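Local coordinates for YkuI protein (Bacillus subtilis, PDB 2BAS), which is an EAL-domain signalling protein, probably a phosphodiesterase that cleaves the second messenger cyclic di-GMP, at residues Y41-F46 with E57-I62; D36-Y41 with N90-Q95. All blocks are in the same frame, centred on the assembly; numbering follows the deposited sequence.

Both contacts belong to the EAL domain and lie about 11 Å apart, centre to centre. They share Tyr41 and the strand 38-47. Interaction 1 pairs this strand with 53-64, its antiparallel neighbour in the mixed sheet. Interaction 2 lays the start of the same strand, with the residues leading into it, against helix 82-100. Along the chain the hairpin of interaction 1 is nested inside the loop that interaction 2 closes. The two meet directly. Arg61 N probably bonds to Leu39 O, Gly60 packs on Ile92, and Ile62 packs on Val38. One end of this hairpin, itself part of the barrel sheet, is therefore also packed on helix 82-100.

Interaction 1: Y41-F46 with E57-I62; sequences YYQAIF and EVLGRI
Tyr41 and Leu59 form a hydrogen-bonded antiparallel pair, with Tyr41 N to Leu59 O at 2.7 Å. Gln43 and Glu57 make the next such pair, and Tyr42 and Val58 between them are a non-hydrogen-bonded pair. Tyr41, Gln43, Glu57 and Leu59 share one face. On it, Leu59 CD1 reaches Gln43 CB at 4.1 Å. Arg61 lays its CG against the Tyr41 ring, 4.2 Å from the centroid, in an off-centre CH-pi contact. The two side chains cross at about a right angle, with ring and guanidinium planes 25° apart. The arginine chain bends at chi2 (-69°), which folds the guanidinium back toward its own strand. There Arg61 NH2 bonds Gly60 O at 3.2 Å, from above the carbonyl plane. With an alanine here, the Tyr41 ring is likely to lose this aliphatic contact, and Gly60 O its side-chain donor. Glu57, Val58 and Leu59 stand where the family has its Glu-Ala-Leu signature, on the hairpin of the TIM-barrel-like EAL fold. Gln43 is extended, with CG anti to the backbone N (chi1 -168°). Glu57 runs out in the same way, and both side chains bond Gln253 NE2 through their OE1 atoms. On the face of Tyr42 and Val58, Tyr42 CE2 lies 4.3 Å from Val58 CG2. Both of these side chains also pack on Ala96 of helix 82-100.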
loop_
_atom_site.group_PDB
_atom_site.type_symbol
_atom_site.label_atom_id
_atom_site.label_comp_id
_atom_site.label_asym_id
_atom_site.label_seq_id
_atom_site.Cartn_x
_atom_site.Cartn_y
_atom_site.Cartn_z
ATOM N N TYR A 41 25.623 20.912 12.866
ATOM C CA TYR A 41 24.497 21.251 13.715
ATOM C C TYR A 41 23.690 19.980 13.921
ATOM O O TYR A 41 23.976 18.951 13.295
ATOM C CB TYR A 41 23.640 22.328 13.071
ATOM C CG TYR A 41 23.814 23.693 13.674
ATOM C CD1 TYR A 41 25.079 24.179 14.006
ATOM C CD2 TYR A 41 22.708 24.514 13.894
ATOM C CE1 TYR A 41 25.236 25.449 14.553
ATOM C CE2 TYR A 41 22.852 25.788 14.438
ATOM C CZ TYR A 41 24.119 26.244 14.766
ATOM O OH TYR A 41 24.263 27.501 15.306
ATOM N N TYR A 42 22.688 20.042 14.799
ATOM C CA TYR A 42 21.879 18.861 15.118
ATOM C C TYR A 42 20.389 19.171 15.261
ATOM O O TYR A 42 20.005 20.255 15.707
ATOM C CB TYR A 42 22.383 18.206 16.412
ATOM C CG TYR A 42 23.892 18.013 16.501
ATOM C CD1 TYR A 42 24.713 19.011 17.025
ATOM C CD2 TYR A 42 24.492 16.827 16.067
ATOM C CE1 TYR A 42 26.099 18.837 17.104
ATOM C CE2 TYR A 42 25.865 16.646 16.146
ATOM C CZ TYR A 42 26.662 17.655 16.666
ATOM O OH TYR A 42 28.021 17.473 16.744
ATOM N N GLN A 43 19.554 18.207 14.879
ATOM C CA GLN A 43 18.117 18.308 15.092
ATOM C C GLN A 43 17.618 17.020 15.727
ATOM O O GLN A 43 17.833 15.934 15.199
ATOM C CB GLN A 43 17.374 18.617 13.791
ATOM C CG GLN A 43 15.905 19.030 14.009
ATOM C CD GLN A 43 15.211 19.477 12.734
ATOM O OE1 GLN A 43 15.618 19.132 11.621
ATOM N NE2 GLN A 43 14.146 20.248 12.894
ATOM N N ALA A 44 16.955 17.153 16.869
ATOM C CA ALA A 44 16.487 15.999 17.633
ATOM C C ALA A 44 15.364 15.255 16.942
ATOM O O ALA A 44 14.546 15.847 16.221
ATOM C CB ALA A 44 16.060 16.415 19.034
ATOM N N ILE A 45 15.347 13.945 17.158
ATOM C CA ILE A 45 14.290 13.100 16.646
ATOM C C ILE A 45 13.606 12.452 17.833
ATOM O O ILE A 45 14.275 11.945 18.745
ATOM C CB ILE A 45 14.818 12.084 15.623
ATOM C CG1 ILE A 45 15.309 12.836 14.384
ATOM C CG2 ILE A 45 13.715 11.106 15.224
ATOM C CD1 ILE A 45 16.388 12.143 13.646
ATOM N N PHE A 46 12.274 12.483 17.812
ATOM C CA PHE A 46 11.474 12.127 18.983
ATOM C C PHE A 46 10.771 10.787 18.940
ATOM O O PHE A 46 10.251 10.377 17.916
ATOM C CB PHE A 46 10.485 13.250 19.306
ATOM C CG PHE A 46 11.155 14.518 19.746
ATOM C CD1 PHE A 46 11.522 15.487 18.816
ATOM C CD2 PHE A 46 11.453 14.730 21.088
ATOM C CE1 PHE A 46 12.156 16.660 19.218
ATOM C CE2 PHE A 46 12.086 15.894 21.500
ATOM C CZ PHE A 46 12.434 16.864 20.561
ATOM N N GLU A 57 19.658 14.121 13.783
ATOM C CA GLU A 57 20.158 14.168 12.420
ATOM C C GLU A 57 21.353 15.110 12.461
ATOM O O GLU A 57 21.319 16.130 13.162
ATOM C CB GLU A 57 19.101 14.673 11.438
ATOM C CG GLU A 57 19.479 14.444 9.979
ATOM C CD GLU A 57 18.500 15.063 8.979
ATOM O OE1 GLU A 57 17.751 15.996 9.342
ATOM O OE2 GLU A 57 18.485 14.617 7.810
ATOM N N VAL A 58 22.414 14.741 11.741
ATOM C CA VAL A 58 23.630 15.541 11.657
ATOM C C VAL A 58 23.534 16.484 10.452
ATOM O O VAL A 58 23.451 16.030 9.312
ATOM C CB VAL A 58 24.898 14.642 11.572
ATOM C CG1 VAL A 58 26.142 15.466 11.224
ATOM C CG2 VAL A 58 25.114 13.908 12.881
ATOM N N LEU A 59 23.551 17.791 10.716
ATOM C CA LEU A 59 23.368 18.809 9.673
ATOM C C LEU A 59 24.639 19.625 9.417
ATOM O O LEU A 59 25.385 19.907 10.344
ATOM C CB LEU A 59 22.186 19.722 10.037
ATOM C CG LEU A 59 20.828 19.036 10.320
ATOM C CD1 LEU A 59 19.782 20.009 10.836
ATOM C CD2 LEU A 59 20.282 18.309 9.097
ATOM N N GLY A 60 24.880 19.998 8.162
ATOM C CA GLY A 60 26.089 20.746 7.787
ATOM C C GLY A 60 25.950 22.260 7.810
ATOM O O GLY A 60 25.017 22.804 7.229
ATOM N N ARG A 61 26.881 22.945 8.476
ATOM C CA ARG A 61 26.831 24.411 8.564
ATOM C C ARG A 61 28.200 25.053 8.411
ATOM O O ARG A 61 29.234 24.394 8.546
ATOM C CB ARG A 61 26.217 24.886 9.901
ATOM C CG ARG A 61 24.756 24.537 10.155
ATOM C CD ARG A 61 23.802 25.301 9.248
ATOM N NE ARG A 61 22.393 25.103 9.619
ATOM C CZ ARG A 61 21.615 24.106 9.180
ATOM N NH1 ARG A 61 20.346 24.023 9.570
ATOM N NH2 ARG A 61 22.099 23.187 8.356
ATOM N N ILE A 62 28.186 26.358 8.149
ATOM C CA ILE A 62 29.399 27.166 8.091
ATOM C C ILE A 62 29.172 28.548 8.731
ATOM O O ILE A 62 28.155 29.213 8.483
ATOM C CB ILE A 62 29.971 27.272 6.630
ATOM C CG1 ILE A 62 31.385 27.871 6.633
ATOM C CG2 ILE A 62 29.035 28.055 5.703
ATOM C CD1 ILE A 62 32.110 27.792 5.300
#

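Interaction 2: D36-Y41 with N90-Q95; sequences DDVLPY and NRIIRQ
Asp36 and Arg91 form a salt bridge at the edge of this contact. Arg91 NH2 donates to Asp36 OD1 at 2.8 Å, and the bond is nearly straight at 171°. The oxygen lies in the guanidinium plane and accepts on its anti lone pair. The carboxylate itself is turned 36° from that plane. Arg91 gets there by bending at chi2 and chi3, which curls the chain toward Asp36. A single N-H carries the bridge, and Asp36 is exposed, so solvent probably weakens it.

The second polar link comes from Gln95. Its NE2 donates to Val38 O at 3.1 Å, from above the carbonyl plane. The bond leaves within the plane of the Gln95 amide. The other end of that amide, OE1, rests 3.4 Å from Pro40 CD. Gln95 CB also touches the proline ring, and the two side chains cross at about a right angle.

Inside these polar links lies the apolar packing. Ile92 divides its branches between two strand residues. Its CG1 meets Val38 CG1 at 3.5 Å, while its CG2 meets Pro40 CB at 3.8 Å.

The strand 38-41 and helix segment 90-95 run at 51° to each other. Ile92 also touches Leu71, in a loop. Further round the helix, Ile93 and Arg94 pack against helix 124-135, so helix 82-100 is held between that helix and the hairpin.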
loop_
_atom_site.group_PDB
_atom_site.type_symbol
_atom_site.label_atom_id
_atom_site.label_comp_id
_atom_site.label_asym_id
_atom_site.label_seq_id
_atom_site.Cartn_x
_atom_site.Cartn_y
_atom_site.Cartn_z
ATOM N N ASP A 36 37.894 25.345 8.016
ATOM C CA ASP A 36 37.964 25.287 9.484
ATOM C C ASP A 36 36.739 25.855 10.229
ATOM O O ASP A 36 36.434 25.407 11.336
ATOM C CB ASP A 36 39.250 25.956 9.985
ATOM C CG ASP A 36 40.502 25.263 9.472
ATOM O OD1 ASP A 36 40.524 24.008 9.428
ATOM O OD2 ASP A 36 41.467 25.975 9.109
ATOM N N ASP A 37 36.050 26.829 9.631
ATOM C CA ASP A 37 34.851 27.422 10.240
ATOM C C ASP A 37 33.650 26.479 10.171
ATOM O O ASP A 37 32.677 26.635 10.909
ATOM C CB ASP A 37 34.491 28.751 9.562
ATOM C CG ASP A 37 35.517 29.851 9.819
ATOM O OD1 ASP A 37 36.103 29.906 10.925
ATOM O OD2 ASP A 37 35.722 30.680 8.907
ATOM N N VAL A 38 33.733 25.511 9.264
ATOM C CA VAL A 38 32.693 24.506 9.052
ATOM C C VAL A 38 32.397 23.728 10.338
ATOM O O VAL A 38 33.316 23.403 11.103
ATOM C CB VAL A 38 33.104 23.552 7.902
ATOM C CG1 VAL A 38 32.348 22.252 7.960
ATOM C CG2 VAL A 38 32.903 24.237 6.561
ATOM N N LEU A 39 31.117 23.447 10.571
ATOM C CA LEU A 39 30.703 22.758 11.780
ATOM C C LEU A 39 29.397 21.976 11.597
ATOM O O LEU A 39 28.589 22.316 10.727
ATOM C CB LEU A 39 30.566 23.762 12.942
ATOM C CG LEU A 39 29.425 24.791 12.972
ATOM C CD1 LEU A 39 29.433 25.554 14.288
ATOM C CD2 LEU A 39 29.468 25.767 11.782
ATOM N N PRO A 40 29.196 20.914 12.406
ATOM C CA PRO A 40 27.908 20.232 12.419
ATOM C C PRO A 40 26.872 20.912 13.313
ATOM O O PRO A 40 27.209 21.446 14.363
ATOM C CB PRO A 40 28.251 18.851 12.983
ATOM C CG PRO A 40 29.419 19.088 13.874
ATOM C CD PRO A 40 30.170 20.262 13.307
ATOM N N TYR A 41 25.623 20.912 12.866
ATOM C CA TYR A 41 24.497 21.251 13.715
ATOM C C TYR A 41 23.690 19.980 13.921
ATOM O O TYR A 41 23.976 18.951 13.295
ATOM C CB TYR A 41 23.640 22.328 13.071
ATOM C CG TYR A 41 23.814 23.693 13.674
ATOM C CD1 TYR A 41 25.079 24.179 14.006
ATOM C CD2 TYR A 41 22.708 24.514 13.894
ATOM C CE1 TYR A 41 25.236 25.449 14.553
ATOM C CE2 TYR A 41 22.852 25.788 14.438
ATOM C CZ TYR A 41 24.119 26.244 14.766
ATOM O OH TYR A 41 24.263 27.501 15.306
ATOM N N ASN A 90 33.467 15.004 5.125
ATOM C CA ASN A 90 34.334 14.355 6.108
ATOM C C ASN A 90 34.637 15.212 7.346
ATOM O O ASN A 90 34.654 14.705 8.470
ATOM C CB ASN A 90 35.624 13.843 5.446
ATOM C CG ASN A 90 35.386 12.618 4.541
ATOM O OD1 ASN A 90 34.406 11.885 4.698
ATOM N ND2 ASN A 90 36.293 12.398 3.597
ATOM N N ARG A 91 34.856 16.506 7.150
ATOM C CA ARG A 91 35.101 17.391 8.280
ATOM C C ARG A 91 33.877 17.414 9.199
ATOM O O ARG A 91 33.991 17.167 10.401
ATOM C CB ARG A 91 35.501 18.802 7.818
ATOM C CG ARG A 91 35.948 19.757 8.944
ATOM C CD ARG A 91 37.301 19.373 9.537
ATOM N NE ARG A 91 38.385 19.690 8.617
ATOM C CZ ARG A 91 39.118 20.801 8.668
ATOM N NH1 ARG A 91 40.081 21.001 7.776
ATOM N NH2 ARG A 91 38.895 21.713 9.606
ATOM N N ILE A 92 32.708 17.668 8.628
ATOM C CA ILE A 92 31.474 17.704 9.409
ATOM C C ILE A 92 31.230 16.417 10.201
ATOM O O ILE A 92 31.019 16.480 11.410
ATOM C CB ILE A 92 30.250 17.986 8.521
ATOM C CG1 ILE A 92 30.377 19.351 7.853
ATOM C CG2 ILE A 92 28.951 17.904 9.332
ATOM C CD1 ILE A 92 29.434 19.498 6.663
ATOM N N ILE A 93 31.253 15.267 9.519
ATOM C CA ILE A 93 30.990 13.961 10.144
ATOM C C ILE A 93 31.891 13.683 11.343
ATOM O O ILE A 93 31.408 13.310 12.417
ATOM C CB ILE A 93 31.123 12.792 9.138
ATOM C CG1 ILE A 93 30.174 12.980 7.953
ATOM C CG2 ILE A 93 30.809 11.465 9.814
ATOM C CD1 ILE A 93 30.515 12.117 6.736
ATOM N N ARG A 94 33.197 13.867 11.153
ATOM C CA ARG A 94 34.178 13.640 12.211
ATOM C C ARG A 94 33.957 14.514 13.446
ATOM O O ARG A 94 34.033 14.022 14.573
ATOM C CB ARG A 94 35.596 13.798 11.673
ATOM C CG ARG A 94 36.003 12.670 10.752
ATOM C CD ARG A 94 37.341 12.938 10.075
ATOM N NE ARG A 94 37.599 11.896 9.087
ATOM C CZ ARG A 94 38.193 10.730 9.344
ATOM N NH1 ARG A 94 38.631 10.439 10.568
ATOM N NH2 ARG A 94 38.352 9.850 8.362
ATOM N N GLN A 95 33.673 15.796 13.246
ATOM C CA GLN A 95 33.359 16.667 14.371
ATOM C C GLN A 95 32.140 16.160 15.114
ATOM O O GLN A 95 32.107 16.175 16.345
ATOM C CB GLN A 95 33.087 18.087 13.903
ATOM C CG GLN A 95 34.314 18.861 13.503
ATOM C CD GLN A 95 33.965 20.258 13.062
ATOM O OE1 GLN A 95 33.389 21.040 13.822
ATOM N NE2 GLN A 95 34.315 20.585 11.827
#